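Local atomic coordinates of aspartate aminotransferase (Plasmodium falciparum, PDB entry 3K7Y), a protein that probably catalyses the reversible transfer of the amino group from L-aspartate to 2-oxoglutarate, giving oxaloacetate and L-glutamate, using pyridoxal 5'-phosphate as cofactor. Residues A[354-362]-A[375-384]. Numbering follows the deposited sequence.
Sequences LFSFVPLLA and IINNGRINVS
Ser356 and Ile381 pair through their backbones: Ser356 N donates to Ile381 O at 2.9 Å, while the return bond from Ile381 N to Ser356 O is bent and weak. Val383 N reaches Leu354 O at 3.3 Å, and a long, weak bond from Val358 N to Gly379 O extends the pairing beyond the other end. Diagonally across the strands, on the face shared with Phe357 and Asn382, the guanidinium of Arg380 lies flat on the ring of Phe355, planes 8° apart, a cation-pi stack with CZ 3.8 Å from the ring centroid. The chain runs extended as far as CD, which sits almost squarely over the same face as a CH-pi contact, and the bend at chi3 (84°) then lays the guanidinium along the ring. NH1 hydrogen-bonds to Asn185 OD1 and NH2 to Ser35 O; together with the stack, these bonds hold the group's rotation. This small two-stranded antiparallel sheet belongs to the small domain of the class I aminotransferase fold, and its Phe355–Arg380 face looks toward the cofactor site: Asn185 binds pyridoxal phosphate, and Leu354 touches Tyr216 and Lys249 of that pocket. Ser356 and Val383 turn instead toward helix 304-335. Farther along, Phe357 presents its ring edge to Arg380 N. Leu361 closes the far end, CD2 meeting Ile381 CD1 at 3.6 Å and CB resting against Ile375 CD1, while Ala362 CB packs on Asn377 O in the turn 376-379.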
loop_
_atom_site.group_PDB
_atom_site.type_symbol
_atom_site.label_atom_id
_atom_site.label_comp_id
_atom_site.label_asym_id
_atom_site.label_seq_id
_atom_site.Cartn_x
_atom_site.Cartn_y
_atom_site.Cartn_z
ATOM N N LEU A 354 -16.956 18.769 1.062
ATOM C CA LEU A 354 -16.909 18.413 2.469
ATOM C C LEU A 354 -16.573 19.628 3.347
ATOM O O LEU A 354 -16.883 19.638 4.551
ATOM C CB LEU A 354 -15.845 17.332 2.643
ATOM C CG LEU A 354 -16.130 16.034 3.400
ATOM C CD1 LEU A 354 -15.360 14.911 2.762
ATOM C CD2 LEU A 354 -15.777 16.133 4.885
ATOM N N PHE A 355 -15.931 20.637 2.748
ATOM C CA PHE A 355 -15.490 21.823 3.492
ATOM C C PHE A 355 -16.124 23.142 3.049
ATOM O O PHE A 355 -16.794 23.225 2.023
ATOM C CB PHE A 355 -13.965 22.017 3.402
ATOM C CG PHE A 355 -13.168 20.761 3.530
ATOM C CD1 PHE A 355 -12.958 20.177 4.763
ATOM C CD2 PHE A 355 -12.598 20.179 2.406
ATOM C CE1 PHE A 355 -12.208 19.010 4.860
ATOM C CE2 PHE A 355 -11.855 19.026 2.496
ATOM C CZ PHE A 355 -11.659 18.440 3.714
ATOM N N SER A 356 -15.893 24.175 3.847
ATOM C CA SER A 356 -15.979 25.542 3.360
ATOM C C SER A 356 -14.592 26.159 3.518
ATOM O O SER A 356 -13.786 25.668 4.308
ATOM C CB SER A 356 -17.040 26.342 4.114
ATOM O OG SER A 356 -18.309 26.187 3.503
ATOM N N PHE A 357 -14.312 27.207 2.748
ATOM C CA PHE A 357 -13.005 27.842 2.745
ATOM C C PHE A 357 -13.188 29.336 2.993
ATOM O O PHE A 357 -13.722 30.054 2.137
ATOM C CB PHE A 357 -12.320 27.587 1.403
ATOM C CG PHE A 357 -10.887 28.068 1.323
ATOM C CD1 PHE A 357 -9.971 27.777 2.330
ATOM C CD2 PHE A 357 -10.444 28.764 0.200
ATOM C CE1 PHE A 357 -8.648 28.215 2.235
ATOM C CE2 PHE A 357 -9.127 29.200 0.096
ATOM C CZ PHE A 357 -8.227 28.928 1.112
ATOM N N VAL A 358 -12.763 29.799 4.171
ATOM C CA VAL A 358 -12.933 31.193 4.567
ATOM C C VAL A 358 -11.564 31.818 4.870
ATOM O O VAL A 358 -11.137 31.831 6.029
ATOM C CB VAL A 358 -13.867 31.297 5.820
ATOM C CG1 VAL A 358 -14.157 32.760 6.215
ATOM C CG2 VAL A 358 -15.166 30.552 5.583
ATOM N N PRO A 359 -10.859 32.325 3.838
ATOM C CA PRO A 359 -9.503 32.832 4.101
ATOM C C PRO A 359 -9.435 33.757 5.314
ATOM O O PRO A 359 -8.510 33.652 6.133
ATOM C CB PRO A 359 -9.147 33.563 2.801
ATOM C CG PRO A 359 -9.846 32.755 1.742
ATOM C CD PRO A 359 -11.153 32.285 2.390
ATOM N N LEU A 360 -10.437 34.616 5.449
ATOM C CA LEU A 360 -10.550 35.515 6.597
ATOM C C LEU A 360 -10.201 34.881 7.957
ATOM O O LEU A 360 -9.655 35.545 8.844
ATOM C CB LEU A 360 -11.957 36.097 6.644
ATOM C CG LEU A 360 -12.035 37.186 7.697
ATOM C CD1 LEU A 360 -11.248 38.413 7.233
ATOM C CD2 LEU A 360 -13.478 37.521 8.040
ATOM N N LEU A 361 -10.518 33.600 8.107
ATOM C CA LEU A 361 -10.337 32.889 9.376
ATOM C C LEU A 361 -8.884 32.493 9.660
ATOM O O LEU A 361 -8.512 32.242 10.812
ATOM C CB LEU A 361 -11.271 31.669 9.453
ATOM C CG LEU A 361 -12.701 31.852 10.004
ATOM C CD1 LEU A 361 -13.237 33.250 9.853
ATOM C CD2 LEU A 361 -13.677 30.878 9.388
ATOM N N ALA A 362 -8.056 32.455 8.617
ATOM C CA ALA A 362 -6.631 32.209 8.809
ATOM C C ALA A 362 -6.083 33.120 9.920
ATOM O O ALA A 362 -5.319 32.668 10.773
ATOM C CB ALA A 362 -5.877 32.408 7.509
ATOM N N ILE A 375 -9.453 24.108 13.603
ATOM C CA ILE A 375 -9.692 24.589 12.244
ATOM C C ILE A 375 -8.319 24.654 11.564
ATOM O O ILE A 375 -7.332 24.903 12.237
ATOM C CB ILE A 375 -10.321 26.003 12.332
ATOM C CG1 ILE A 375 -10.123 26.819 11.058
ATOM C CG2 ILE A 375 -9.689 26.770 13.495
ATOM C CD1 ILE A 375 -9.963 28.314 11.305
ATOM N N ILE A 376 -8.240 24.434 10.256
ATOM C CA ILE A 376 -6.935 24.484 9.583
ATOM C C ILE A 376 -6.372 25.923 9.477
ATOM O O ILE A 376 -7.114 26.900 9.372
ATOM C CB ILE A 376 -6.937 23.755 8.198
ATOM C CG1 ILE A 376 -7.503 22.334 8.320
ATOM C CG2 ILE A 376 -5.535 23.709 7.574
ATOM C CD1 ILE A 376 -8.972 22.192 7.789
ATOM N N ASN A 377 -5.044 26.024 9.520
ATOM C CA ASN A 377 -4.290 27.290 9.440
ATOM C C ASN A 377 -4.688 28.252 8.331
ATOM O O ASN A 377 -4.431 29.455 8.443
ATOM C CB ASN A 377 -2.787 26.992 9.288
ATOM C CG ASN A 377 -2.270 26.077 10.376
ATOM O OD1 ASN A 377 -2.015 24.880 10.141
ATOM N ND2 ASN A 377 -2.150 26.620 11.597
ATOM N N ASN A 378 -5.283 27.733 7.258
ATOM C CA ASN A 378 -5.564 28.548 6.065
ATOM C C ASN A 378 -7.012 29.052 5.891
ATOM O O ASN A 378 -7.289 29.829 4.965
ATOM C CB ASN A 378 -5.065 27.843 4.782
ATOM C CG ASN A 378 -5.792 26.514 4.481
ATOM O OD1 ASN A 378 -5.365 25.764 3.608
ATOM N ND2 ASN A 378 -6.870 26.226 5.195
ATOM N N GLY A 379 -7.912 28.612 6.771
ATOM C CA GLY A 379 -9.319 28.932 6.658
ATOM C C GLY A 379 -10.255 27.758 6.390
ATOM O O GLY A 379 -11.453 27.892 6.605
ATOM N N ARG A 380 -9.736 26.617 5.917
ATOM C CA ARG A 380 -10.572 25.437 5.566
ATOM C C ARG A 380 -11.407 24.896 6.736
ATOM O O ARG A 380 -10.954 24.877 7.889
ATOM C CB ARG A 380 -9.729 24.305 4.974
ATOM C CG ARG A 380 -10.569 23.216 4.306
ATOM C CD ARG A 380 -9.747 22.013 3.835
ATOM N NE ARG A 380 -9.497 21.032 4.896
ATOM C CZ ARG A 380 -8.830 19.890 4.729
ATOM N NH1 ARG A 380 -8.331 19.560 3.538
ATOM N NH2 ARG A 380 -8.667 19.065 5.760
ATOM N N ILE A 381 -12.620 24.438 6.449
ATOM C CA ILE A 381 -13.550 24.098 7.522
ATOM C C ILE A 381 -14.363 22.864 7.242
ATOM O O ILE A 381 -15.144 22.825 6.289
ATOM C CB ILE A 381 -14.502 25.256 7.781
ATOM C CG1 ILE A 381 -14.000 26.097 8.940
ATOM C CG2 ILE A 381 -15.918 24.780 8.069
ATOM C CD1 ILE A 381 -14.721 27.411 9.001
ATOM N N ASN A 382 -14.193 21.867 8.100
ATOM C CA ASN A 382 -14.990 20.668 8.020
ATOM C C ASN A 382 -16.430 20.977 8.435
ATOM O O ASN A 382 -16.735 21.107 9.625
ATOM C CB ASN A 382 -14.388 19.560 8.881
ATOM C CG ASN A 382 -14.907 18.199 8.503
ATOM O OD1 ASN A 382 -15.158 17.935 7.333
ATOM N ND2 ASN A 382 -15.081 17.323 9.490
ATOM N N VAL A 383 -17.302 21.113 7.437
ATOM C CA VAL A 383 -18.687 21.492 7.658
ATOM C C VAL A 383 -19.448 20.361 8.321
ATOM O O VAL A 383 -20.266 20.597 9.196
ATOM C CB VAL A 383 -19.375 21.914 6.341
ATOM C CG1 VAL A 383 -20.888 21.862 6.471
ATOM C CG2 VAL A 383 -18.936 23.313 5.939
ATOM N N SER A 384 -19.149 19.131 7.921
ATOM C CA SER A 384 -19.887 17.949 8.397
ATOM C C SER A 384 -19.871 17.772 9.919
ATOM O O SER A 384 -20.575 16.905 10.454
ATOM C CB SER A 384 -19.367 16.686 7.712
ATOM O OG SER A 384 -17.955 16.705 7.680
#